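Local coordinates for protein Abbfa_003403 (Acinetobacter baumannii, PDB 4ZXH) that probably assembles a peptide product as a four-domain nonribosomal peptide synthetase, joining condensation, adenylation, phosphopantetheine-bearing carrier and thioesterase domains in one chain, at residues L157-R160 with D161-R165; V320-Q323 with L324-S327; S430-N433 with M434-L438. All coordinates share one frame; numbering follows the deposited sequence.

Interaction 1 of 3, residues L157-R160 with D161-R165. With PX4 (1,2-dimyristoyl-sn-glycero-3-phosphocholine), chain C.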
ATOM      1  N   LEU A 157     -29.819 -23.348 -14.091  1.00 32.85           N
ATOM      2  CA  LEU A 157     -30.114 -24.749 -14.271  1.00 31.13           C
ATOM      3  C   LEU A 157     -30.858 -25.282 -13.053  1.00 36.86           C
ATOM      4  O   LEU A 157     -31.784 -26.077 -13.166  1.00 41.99           O
ATOM      5  CB  LEU A 157     -28.831 -25.538 -14.490  1.00 33.25           C
ATOM      6  CG  LEU A 157     -28.160 -25.417 -15.852  1.00 34.99           C
ATOM      7  CD1 LEU A 157     -26.895 -26.252 -15.838  1.00 37.61           C
ATOM      8  CD2 LEU A 157     -29.087 -25.904 -16.932  1.00 28.11           C
ATOM      9  N   LEU A 158     -30.448 -24.823 -11.882  1.00 36.78           N
ATOM     10  CA  LEU A 158     -30.985 -25.361 -10.656  1.00 34.70           C
ATOM     11  C   LEU A 158     -32.339 -24.728 -10.376  1.00 36.61           C
ATOM     12  O   LEU A 158     -33.314 -25.417 -10.040  1.00 39.24           O
ATOM     13  CB  LEU A 158     -30.007 -25.124  -9.529  1.00 37.89           C
ATOM     14  CG  LEU A 158     -30.208 -25.961  -8.278  1.00 39.74           C
ATOM     15  CD1 LEU A 158     -30.552 -27.383  -8.661  1.00 32.48           C
ATOM     16  CD2 LEU A 158     -28.912 -25.909  -7.462  1.00 32.08           C
ATOM     17  N   LEU A 159     -32.396 -23.413 -10.561  1.00 29.62           N
ATOM     18  CA  LEU A 159     -33.633 -22.642 -10.426  1.00 26.47           C
ATOM     19  C   LEU A 159     -34.760 -23.186 -11.303  1.00 32.78           C
ATOM     20  O   LEU A 159     -35.901 -23.330 -10.864  1.00 37.86           O
ATOM     21  CB  LEU A 159     -33.372 -21.186 -10.778  1.00 28.24           C
ATOM     22  CG  LEU A 159     -34.580 -20.263 -10.834  1.00 33.72           C
ATOM     23  CD1 LEU A 159     -35.379 -20.369  -9.545  1.00 26.12           C
ATOM     24  CD2 LEU A 159     -34.118 -18.832 -11.068  1.00 30.05           C
ATOM     25  N   ARG A 160     -34.442 -23.491 -12.552  1.00 28.13           N
ATOM     26  CA  ARG A 160     -35.476 -23.937 -13.445  1.00 29.48           C
ATOM     27  C   ARG A 160     -35.962 -25.312 -13.000  1.00 36.31           C
ATOM     28  O   ARG A 160     -37.158 -25.540 -12.869  1.00 39.90           O
ATOM     29  CB  ARG A 160     -34.990 -23.973 -14.890  1.00 28.74           C
ATOM     30  CG  ARG A 160     -36.140 -24.309 -15.846  1.00 38.02           C
ATOM     31  CD  ARG A 160     -35.843 -24.133 -17.317  1.00 30.43           C
ATOM     32  NE  ARG A 160     -37.140 -24.112 -17.975  1.00 53.03           N
ATOM     33  CZ  ARG A 160     -37.842 -23.003 -18.195  1.00 48.99           C
ATOM     34  NH1 ARG A 160     -37.343 -21.813 -17.844  1.00 47.20           N
ATOM     35  NH2 ARG A 160     -39.044 -23.083 -18.762  1.00 36.66           N
ATOM     36  N   ASP A 161     -35.029 -26.217 -12.740  1.00 34.27           N
ATOM     37  CA  ASP A 161     -35.380 -27.544 -12.258  1.00 29.67           C
ATOM     38  C   ASP A 161     -36.240 -27.512 -10.992  1.00 34.15           C
ATOM     39  O   ASP A 161     -37.274 -28.169 -10.929  1.00 40.99           O
ATOM     40  CB  ASP A 161     -34.119 -28.349 -11.992  1.00 34.76           C
ATOM     41  CG  ASP A 161     -34.391 -29.826 -11.850  1.00 41.73           C
ATOM     42  OD1 ASP A 161     -34.704 -30.483 -12.880  1.00 55.44           O
ATOM     43  OD2 ASP A 161     -34.263 -30.326 -10.711  1.00 34.12           O
ATOM     44  N   VAL A 162     -35.830 -26.744  -9.988  1.00 37.97           N
ATOM     45  CA  VAL A 162     -36.568 -26.751  -8.732  1.00 35.66           C
ATOM     46  C   VAL A 162     -37.950 -26.115  -8.898  1.00 45.28           C
ATOM     47  O   VAL A 162     -38.921 -26.535  -8.268  1.00 50.15           O
ATOM     48  CB  VAL A 162     -35.777 -26.046  -7.633  1.00 31.53           C
ATOM     49  CG1 VAL A 162     -36.593 -25.947  -6.352  1.00 26.16           C
ATOM     50  CG2 VAL A 162     -34.511 -26.818  -7.373  1.00 25.73           C
ATOM     51  N   SER A 163     -38.047 -25.127  -9.776  1.00 39.76           N
ATOM     52  CA  SER A 163     -39.332 -24.526 -10.091  1.00 30.12           C
ATOM     53  C   SER A 163     -40.308 -25.533 -10.715  1.00 40.00           C
ATOM     54  O   SER A 163     -41.507 -25.499 -10.446  1.00 47.04           O
ATOM     55  CB  SER A 163     -39.123 -23.347 -11.031  1.00 32.40           C
ATOM     56  OG  SER A 163     -38.586 -22.237 -10.331  1.00 32.98           O
ATOM     57  N   LYS A 164     -39.797 -26.423 -11.559  1.00 36.37           N
ATOM     58  CA  LYS A 164     -40.637 -27.449 -12.145  1.00 39.58           C
ATOM     59  C   LYS A 164     -41.138 -28.391 -11.052  1.00 38.48           C
ATOM     60  O   LYS A 164     -42.314 -28.776 -11.029  1.00 37.53           O
ATOM     61  CB  LYS A 164     -39.888 -28.239 -13.221  1.00 32.85           C
ATOM     62  CG  LYS A 164     -40.734 -29.355 -13.837  1.00 34.85           C
ATOM     63  CD  LYS A 164     -39.951 -30.180 -14.838  1.00 53.60           C
ATOM     64  CE  LYS A 164     -38.705 -30.805 -14.197  1.00 62.33           C
ATOM     65  NZ  LYS A 164     -37.880 -31.598 -15.171  1.00 69.31           N
ATOM     66  N   ARG A 165     -40.242 -28.772 -10.152  1.00 31.97           N
ATOM     67  CA  ARG A 165     -40.613 -29.675  -9.079  1.00 32.63           C
ATOM     68  C   ARG A 165     -41.711 -29.054  -8.230  1.00 40.88           C
ATOM     69  O   ARG A 165     -42.565 -29.761  -7.694  1.00 47.71           O
ATOM     70  CB  ARG A 165     -39.409 -30.022  -8.220  1.00 31.73           C
ATOM     71  CG  ARG A 165     -38.338 -30.820  -8.938  1.00 31.92           C
ATOM     72  CD  ARG A 165     -37.147 -30.965  -8.026  1.00 30.99           C
ATOM     73  NE  ARG A 165     -35.975 -31.528  -8.678  1.00 38.11           N
ATOM     74  CZ  ARG A 165     -35.481 -32.737  -8.422  1.00 43.59           C
ATOM     75  NH1 ARG A 165     -36.066 -33.513  -7.517  1.00 47.93           N
ATOM     76  NH2 ARG A 165     -34.393 -33.168  -9.058  1.00 38.68           N
TER
HETATM   77  O1  PX4 C1402     -42.733 -24.359   9.626  1.00148.30           O
HETATM   78  O2  PX4 C1402     -44.337 -22.352   9.184  1.00149.11           O
HETATM   79  P1  PX4 C1402     -43.770 -23.684   8.755  1.00150.51           P
HETATM   80  O3  PX4 C1402     -44.996 -24.691   8.446  1.00119.53           O
HETATM   81  C1  PX4 C1402     -45.445 -25.714   9.336  1.00121.26           C
HETATM   82  C2  PX4 C1402     -46.774 -26.264   8.807  1.00122.29           C
HETATM   83  N1  PX4 C1402     -47.225 -27.484   9.513  1.00123.08           N
HETATM   84  C3  PX4 C1402     -46.924 -27.400  10.953  1.00120.67           C
HETATM   85  C4  PX4 C1402     -48.680 -27.632   9.333  1.00121.87           C
HETATM   86  C5  PX4 C1402     -46.567 -28.666   8.938  1.00122.03           C
HETATM   87  O4  PX4 C1402     -43.180 -23.530   7.257  1.00111.11           O
HETATM   88  C6  PX4 C1402     -43.115 -22.293   6.540  1.00103.62           C
HETATM   89  C7  PX4 C1402     -41.928 -22.356   5.584  1.00 92.79           C
HETATM   90  C8  PX4 C1402     -40.897 -23.235   6.289  1.00 90.53           C
HETATM   91  O5  PX4 C1402     -39.725 -23.375   5.491  1.00 89.45           O
HETATM   92  C9  PX4 C1402     -38.945 -24.607   5.495  1.00 75.52           C
HETATM   93  O6  PX4 C1402     -39.371 -25.602   6.055  1.00 74.96           O
HETATM   94  C10 PX4 C1402     -37.614 -24.645   4.790  1.00 63.37           C
HETATM   95  C11 PX4 C1402     -37.720 -25.375   3.459  1.00 48.53           C
HETATM   96  C12 PX4 C1402     -37.267 -24.453   2.337  1.00 36.92           C
HETATM   97  C13 PX4 C1402     -36.522 -25.264   1.286  1.00 32.33           C
HETATM   98  C14 PX4 C1402     -37.164 -25.080  -0.079  1.00 30.88           C
HETATM   99  C15 PX4 C1402     -36.672 -26.184  -0.997  1.00 28.27           C
HETATM  100  C16 PX4 C1402     -35.999 -25.584  -2.214  1.00 21.25           C
HETATM  101  C17 PX4 C1402     -35.277 -26.659  -3.004  1.00 20.78           C
HETATM  102  C18 PX4 C1402     -33.839 -26.807  -2.508  1.00 26.15           C
HETATM  103  C19 PX4 C1402     -32.838 -26.184  -3.466  1.00 18.92           C
HETATM  104  C20 PX4 C1402     -31.537 -25.875  -2.733  1.00 32.76           C
HETATM  105  C21 PX4 C1402     -30.477 -25.353  -3.702  1.00 34.96           C
HETATM  106  C22 PX4 C1402     -29.481 -24.416  -3.037  1.00 25.51           C
HETATM  107  O7  PX4 C1402     -42.302 -22.938   4.325  1.00 82.08           O
HETATM  108  C23 PX4 C1402     -41.822 -22.172   3.168  1.00 68.97           C
HETATM  109  O8  PX4 C1402     -41.635 -20.981   3.327  1.00 70.77           O
HETATM  110  C24 PX4 C1402     -41.545 -22.847   1.821  1.00 54.67           C
HETATM  111  C25 PX4 C1402     -41.077 -21.920   0.687  1.00 38.16           C
HETATM  112  C26 PX4 C1402     -40.641 -22.688  -0.576  1.00 31.81           C
HETATM  113  C27 PX4 C1402     -40.072 -21.778  -1.683  1.00 29.80           C
HETATM  114  C28 PX4 C1402     -39.681 -22.515  -2.968  1.00 29.52           C
HETATM  115  C29 PX4 C1402     -39.111 -21.597  -4.063  1.00 22.84           C
HETATM  116  C30 PX4 C1402     -38.781 -22.337  -5.369  1.00 26.54           C
HETATM  117  C31 PX4 C1402     -37.604 -21.768  -6.198  1.00 35.08           C
HETATM  118  C32 PX4 C1402     -36.252 -22.191  -5.604  1.00 45.08           C
HETATM  119  C33 PX4 C1402     -35.039 -22.142  -6.544  1.00 45.07           C
HETATM  120  C34 PX4 C1402     -33.722 -22.100  -5.762  1.00 41.96           C
HETATM  121  C35 PX4 C1402     -32.512 -22.750  -6.440  1.00 33.83           C
HETATM  122  C36 PX4 C1402     -31.379 -21.758  -6.656  1.00 18.96           C
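Leu159 and Ser163 meet one turn apart on helix 152-165 of the condensation domain, a helix whose apolar side lines the pocket of a bound phospholipid. The Ser163 hydroxyl folds back on its own helix: OG lies beside the backbone N (chi1 -74°) and gives a hydrogen bond of 2.9 Å to Leu159 O. That carbonyl also takes the helical bond from Ser163 N, the two donors arriving from opposite faces of its plane. The same hydroxyl lies close to the Leu159 side chain, with Leu159 CD1 3.8 Å from Ser163 OG. Leu159 CD1 also reaches a lipid acyl chain, 3.5 Å from PX4 C33. Val162 divides its branches between protein and lipid. Val162 CG1, anti to the backbone N (chi1 175°), packs 3.7 Å from PX4 C17, while Val162 CG2 turns back to the preceding turn and lies 4.2 Å from Leu158 CD1. On another side of the helix, Arg165 grips Asp161 side-on with NE and NH2, both directed at OD2; Tyr68 adds a further hydrogen bond to this oxygen, and Asp67 pairs with Arg165 NH2. Arg160 instead extends away from the following turn to a salt bridge with Glu368. Arg165 NE lies 2.9 Å from Asp161 OD2 and meets it from above the carboxylate plane.

Interaction 2 of 3, residues V320-Q323 with L324-S327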
ATOM      1  N   VAL A 320     -11.250  -2.863 -30.139  1.00 46.91           N
ATOM      2  CA  VAL A 320     -11.554  -3.640 -28.943  1.00 45.56           C
ATOM      3  C   VAL A 320     -12.199  -4.959 -29.336  1.00 45.66           C
ATOM      4  O   VAL A 320     -11.829  -6.018 -28.832  1.00 40.81           O
ATOM      5  CB  VAL A 320     -12.480  -2.863 -27.974  1.00 47.78           C
ATOM      6  CG1 VAL A 320     -13.063  -3.785 -26.924  1.00 38.86           C
ATOM      7  CG2 VAL A 320     -11.722  -1.705 -27.322  1.00 52.02           C
ATOM      8  N   GLN A 321     -13.155  -4.890 -30.256  1.00 44.67           N
ATOM      9  CA  GLN A 321     -13.831  -6.091 -30.711  1.00 47.40           C
ATOM     10  C   GLN A 321     -12.812  -7.101 -31.232  1.00 52.42           C
ATOM     11  O   GLN A 321     -12.945  -8.301 -30.993  1.00 59.53           O
ATOM     12  CB  GLN A 321     -14.865  -5.759 -31.791  1.00 51.23           C
ATOM     13  CG  GLN A 321     -15.710  -6.946 -32.206  1.00 57.33           C
ATOM     14  CD  GLN A 321     -16.524  -7.510 -31.057  1.00 64.68           C
ATOM     15  OE1 GLN A 321     -17.428  -6.850 -30.534  1.00 71.73           O
ATOM     16  NE2 GLN A 321     -16.199  -8.732 -30.648  1.00 61.72           N
ATOM     17  N   GLU A 322     -11.781  -6.611 -31.917  1.00 49.01           N
ATOM     18  CA  GLU A 322     -10.750  -7.483 -32.467  1.00 49.17           C
ATOM     19  C   GLU A 322      -9.837  -8.063 -31.371  1.00 51.19           C
ATOM     20  O   GLU A 322      -9.476  -9.237 -31.423  1.00 54.72           O
ATOM     21  CB  GLU A 322      -9.916  -6.737 -33.521  1.00 48.08           C
ATOM     22  CG  GLU A 322      -8.780  -7.559 -34.162  1.00 52.87           C
ATOM     23  CD  GLU A 322      -9.255  -8.775 -34.975  1.00 69.85           C
ATOM     24  OE1 GLU A 322     -10.484  -8.988 -35.133  1.00 73.51           O
ATOM     25  OE2 GLU A 322      -8.380  -9.523 -35.471  1.00 75.49           O
ATOM     26  N   GLN A 323      -9.462  -7.268 -30.374  1.00 45.42           N
ATOM     27  CA  GLN A 323      -8.611  -7.825 -29.335  1.00 46.68           C
ATOM     28  C   GLN A 323      -9.438  -8.752 -28.458  1.00 49.25           C
ATOM     29  O   GLN A 323      -8.925  -9.706 -27.882  1.00 51.99           O
ATOM     30  CB  GLN A 323      -7.941  -6.731 -28.502  1.00 46.38           C
ATOM     31  CG  GLN A 323      -6.887  -7.274 -27.573  1.00 45.13           C
ATOM     32  CD  GLN A 323      -6.062  -6.186 -26.944  1.00 56.52           C
ATOM     33  OE1 GLN A 323      -5.763  -5.174 -27.586  1.00 64.40           O
ATOM     34  NE2 GLN A 323      -5.689  -6.379 -25.672  1.00 47.57           N
ATOM     35  N   LEU A 324     -10.732  -8.481 -28.375  1.00 49.19           N
ATOM     36  CA  LEU A 324     -11.639  -9.374 -27.679  1.00 44.33           C
ATOM     37  C   LEU A 324     -11.736 -10.716 -28.436  1.00 48.15           C
ATOM     38  O   LEU A 324     -11.628 -11.791 -27.828  1.00 42.85           O
ATOM     39  CB  LEU A 324     -13.006  -8.716 -27.530  1.00 38.12           C
ATOM     40  CG  LEU A 324     -14.003  -9.413 -26.614  1.00 45.63           C
ATOM     41  CD1 LEU A 324     -13.538  -9.347 -25.180  1.00 47.76           C
ATOM     42  CD2 LEU A 324     -15.391  -8.812 -26.764  1.00 45.50           C
ATOM     43  N   ARG A 325     -11.902 -10.653 -29.760  1.00 41.19           N
ATOM     44  CA  ARG A 325     -12.039 -11.868 -30.570  1.00 51.63           C
ATOM     45  C   ARG A 325     -10.810 -12.760 -30.447  1.00 54.65           C
ATOM     46  O   ARG A 325     -10.933 -13.973 -30.261  1.00 65.09           O
ATOM     47  CB  ARG A 325     -12.285 -11.541 -32.051  1.00 44.95           C
ATOM     48  CG  ARG A 325     -12.310 -12.781 -32.955  1.00 46.53           C
ATOM     49  CD  ARG A 325     -12.648 -12.469 -34.412  1.00 54.21           C
ATOM     50  NE  ARG A 325     -11.547 -11.825 -35.123  1.00 64.81           N
ATOM     51  CZ  ARG A 325     -10.642 -12.472 -35.854  1.00 72.79           C
ATOM     52  NH1 ARG A 325     -10.701 -13.794 -35.975  1.00 76.95           N
ATOM     53  NH2 ARG A 325      -9.675 -11.798 -36.468  1.00 72.60           N
ATOM     54  N   GLN A 326      -9.631 -12.159 -30.560  1.00 51.15           N
ATOM     55  CA  GLN A 326      -8.385 -12.909 -30.438  1.00 53.27           C
ATOM     56  C   GLN A 326      -8.272 -13.514 -29.039  1.00 56.35           C
ATOM     57  O   GLN A 326      -7.905 -14.679 -28.891  1.00 60.84           O
ATOM     58  CB  GLN A 326      -7.166 -12.022 -30.745  1.00 42.93           C
ATOM     59  CG  GLN A 326      -7.093 -11.548 -32.189  1.00 55.45           C
ATOM     60  CD  GLN A 326      -6.924 -12.689 -33.183  1.00 69.17           C
ATOM     61  OE1 GLN A 326      -6.074 -13.563 -33.006  1.00 79.67           O
ATOM     62  NE2 GLN A 326      -7.750 -12.693 -34.227  1.00 72.82           N
ATOM     63  N   SER A 327      -8.614 -12.727 -28.023  1.00 48.82           N
ATOM     64  CA  SER A 327      -8.464 -13.164 -26.645  1.00 46.03           C
ATOM     65  C   SER A 327      -9.389 -14.347 -26.331  1.00 47.81           C
ATOM     66  O   SER A 327      -9.024 -15.225 -25.550  1.00 52.99           O
ATOM     67  CB  SER A 327      -8.732 -12.004 -25.680  1.00 39.64           C
ATOM     68  OG  SER A 327      -7.750 -10.984 -25.791  1.00 38.66           O
TER
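Helix 313-329 of the condensation domain carries an i to i+3 salt bridge, in which Glu322 and Arg325 lie side by side and point the same way. The arginine grips the carboxylate side-on: Arg325 NE reaches Glu322 OE1 at 3.0 Å, and Arg325 NH2 reaches Glu322 OE2 at 2.8 Å on its syn lone pair. The two flat groups are not coplanar, their planes standing 44° apart, and a weak second bond joins NH2 to OE1. The Glu322 chain starts out extended from the backbone and then bends at chi2 (64°), which brings the carboxylate back over the next turn. Gln326 comes up alongside from i+4 and offers NE2 to Glu322 OE2 in a weak bond of 3.5 Å; the same nitrogen sits over one face of the Arg325 guanidinium, toward its rim. Elsewhere on the helix, Ser327 OG turns back to Gln323 O at 2.7 Å, while Ser327 N reaches the same oxygen from the opposite face of the carbonyl. Gln323 NE2 bonds to His304 O of strand 302-306, and Gln321 is bonded to Thr254 N. Leu324 packs against Phe256 of helix 255-271, with its CD2 also 4.0 Å from Gln321 NE2. The two-nitrogen grip should restrict rotation of the guanidinium, and the acid beside it would probably balance the arginine's charge on this more exposed side of the helix.

Interaction 3 of 3, residues S430-N433 with M434-L438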
ATOM      1  N   SER A 430     -19.034   9.525  -5.662  1.00 44.34           N
ATOM      2  CA  SER A 430     -18.168   9.172  -6.787  1.00 43.25           C
ATOM      3  C   SER A 430     -18.757   8.069  -7.651  1.00 44.18           C
ATOM      4  O   SER A 430     -18.563   8.052  -8.866  1.00 45.01           O
ATOM      5  CB  SER A 430     -16.792   8.732  -6.291  1.00 40.50           C
ATOM      6  OG  SER A 430     -16.068   9.834  -5.778  1.00 43.17           O
ATOM      7  N   ALA A 431     -19.458   7.129  -7.027  1.00 46.61           N
ATOM      8  CA  ALA A 431     -20.088   6.070  -7.797  1.00 39.89           C
ATOM      9  C   ALA A 431     -21.147   6.690  -8.683  1.00 44.87           C
ATOM     10  O   ALA A 431     -21.207   6.402  -9.882  1.00 45.79           O
ATOM     11  CB  ALA A 431     -20.682   5.017  -6.891  1.00 28.96           C
ATOM     12  N   GLU A 432     -21.961   7.570  -8.093  1.00 48.77           N
ATOM     13  CA  GLU A 432     -23.014   8.250  -8.837  1.00 34.30           C
ATOM     14  C   GLU A 432     -22.404   8.977 -10.024  1.00 35.58           C
ATOM     15  O   GLU A 432     -22.886   8.854 -11.153  1.00 53.56           O
ATOM     16  CB  GLU A 432     -23.808   9.198  -7.935  1.00 35.40           C
ATOM     17  CG  GLU A 432     -24.903   9.978  -8.661  1.00 72.56           C
ATOM     18  CD  GLU A 432     -26.063   9.109  -9.177  1.00 91.18           C
ATOM     19  OE1 GLU A 432     -26.352   8.044  -8.584  1.00 94.24           O
ATOM     20  OE2 GLU A 432     -26.679   9.494 -10.199  1.00 92.83           O
ATOM     21  N   ASN A 433     -21.307   9.679  -9.776  1.00 35.91           N
ATOM     22  CA  ASN A 433     -20.559  10.349 -10.834  1.00 40.99           C
ATOM     23  C   ASN A 433     -20.061   9.466 -11.969  1.00 36.47           C
ATOM     24  O   ASN A 433     -20.189   9.844 -13.136  1.00 37.79           O
ATOM     25  CB  ASN A 433     -19.352  11.057 -10.253  1.00 43.12           C
ATOM     26  CG  ASN A 433     -18.877  12.155 -11.133  1.00 49.65           C
ATOM     27  OD1 ASN A 433     -19.674  12.954 -11.624  1.00 58.67           O
ATOM     28  ND2 ASN A 433     -17.584  12.134 -11.450  1.00 43.43           N
ATOM     29  N   MET A 434     -19.451   8.328 -11.628  1.00 40.72           N
ATOM     30  CA  MET A 434     -19.019   7.368 -12.635  1.00 43.98           C
ATOM     31  C   MET A 434     -20.199   6.900 -13.483  1.00 48.62           C
ATOM     32  O   MET A 434     -20.064   6.735 -14.698  1.00 54.09           O
ATOM     33  CB  MET A 434     -18.327   6.174 -11.983  1.00 47.32           C
ATOM     34  CG  MET A 434     -16.835   6.361 -11.759  1.00 53.09           C
ATOM     35  SD  MET A 434     -15.979   4.958 -10.994  1.00 57.38           S
ATOM     36  CE  MET A 434     -16.333   5.264  -9.268  1.00 35.79           C
ATOM     37  N   VAL A 435     -21.354   6.700 -12.858  1.00 44.28           N
ATOM     38  CA  VAL A 435     -22.516   6.266 -13.623  1.00 49.63           C
ATOM     39  C   VAL A 435     -22.958   7.366 -14.579  1.00 48.46           C
ATOM     40  O   VAL A 435     -23.205   7.105 -15.760  1.00 42.91           O
ATOM     41  CB  VAL A 435     -23.675   5.849 -12.712  1.00 47.77           C
ATOM     42  CG1 VAL A 435     -24.964   5.700 -13.511  1.00 36.71           C
ATOM     43  CG2 VAL A 435     -23.324   4.540 -12.017  1.00 44.76           C
ATOM     44  N   GLN A 436     -23.007   8.599 -14.090  1.00 49.15           N
ATOM     45  CA  GLN A 436     -23.423   9.713 -14.939  1.00 50.64           C
ATOM     46  C   GLN A 436     -22.462   9.918 -16.105  1.00 43.14           C
ATOM     47  O   GLN A 436     -22.885  10.298 -17.193  1.00 44.31           O
ATOM     48  CB  GLN A 436     -23.558  10.995 -14.118  1.00 56.37           C
ATOM     49  CG  GLN A 436     -24.753  10.965 -13.178  1.00 72.96           C
ATOM     50  CD  GLN A 436     -24.997  12.286 -12.486  1.00 87.55           C
ATOM     51  OE1 GLN A 436     -24.169  13.202 -12.555  1.00 94.47           O
ATOM     52  NE2 GLN A 436     -26.139  12.396 -11.809  1.00 84.81           N
ATOM     53  N   LEU A 437     -21.180   9.637 -15.885  1.00 40.07           N
ATOM     54  CA  LEU A 437     -20.167   9.793 -16.930  1.00 45.89           C
ATOM     55  C   LEU A 437     -20.246   8.679 -17.976  1.00 52.00           C
ATOM     56  O   LEU A 437     -20.053   8.924 -19.171  1.00 56.53           O
ATOM     57  CB  LEU A 437     -18.770   9.848 -16.304  1.00 47.25           C
ATOM     58  CG  LEU A 437     -18.517  11.124 -15.491  1.00 48.15           C
ATOM     59  CD1 LEU A 437     -17.185  11.099 -14.768  1.00 48.25           C
ATOM     60  CD2 LEU A 437     -18.609  12.348 -16.372  1.00 48.57           C
ATOM     61  N   LEU A 438     -20.538   7.463 -17.525  1.00 48.03           N
ATOM     62  CA  LEU A 438     -20.805   6.346 -18.424  1.00 46.66           C
ATOM     63  C   LEU A 438     -22.005   6.647 -19.317  1.00 52.49           C
ATOM     64  O   LEU A 438     -21.946   6.461 -20.535  1.00 54.39           O
ATOM     65  CB  LEU A 438     -21.052   5.061 -17.623  1.00 45.01           C
ATOM     66  CG  LEU A 438     -21.310   3.778 -18.422  1.00 40.52           C
ATOM     67  CD1 LEU A 438     -20.286   3.613 -19.540  1.00 42.92           C
ATOM     68  CD2 LEU A 438     -21.265   2.569 -17.511  1.00 36.45           C
TER
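Met434 bends back on Ser430 within helix 428-447, which packs in the condensation domain against strands 229-235 and 414-422 and helix 255-271. Its turn at chi3 (-83°) brings the methyl over the preceding turn, where Met434 CE rests 3.6 Å from Ser430 O. Every backbone carbonyl from Ser430 to Asn433 is satisfied by the amide four residues on; the bond from Gln436 N to Glu432 O, 3.0 Å long, lies in the carbonyl plane. Two side-chain polar groups find partners beyond the helix: Ser430 OG is bonded to Asp218, and Asn433 ND2 to Pro806 O, which ties the helix to a loop in the AMP-binding part of the chain. Between side chains of the helix itself, the polar link is slight. Gln436 NE2 gives a weak bond of 3.4 Å to Glu432 OE2, with the amide and carboxylate planes nearly perpendicular at 89°. Val435 places CG2 3.5 Å from Ala431 O and packs beyond the helix on Leu232 and Phe234. Leu437 crosses the Asn433 amide at an angle, Leu437 CD1 lying 3.5 Å from Asn433 ND2, the nitrogen that also serves Pro806 O.

All three contacts lie within the condensation domain, each on a single helix, and follow one another along the chain without touching. Interaction 1 stands apart at the phospholipid pocket, its centre 35 Å from that of interaction 2 and 37 Å from that of interaction 3; the Leu159 side chain is about 11 Å from the bound potassium ion. Interactions 2 and 3 are nearer neighbours, about 13 Å between nearest atoms, and both pack on helix 255-271, through Leu324 in one and Met434 and Leu437 in the other. The Leu324 side chain is also about 13 Å from the bound 4'-phosphopantetheine, whereas interaction 3 faces the AMP-binding part of the chain.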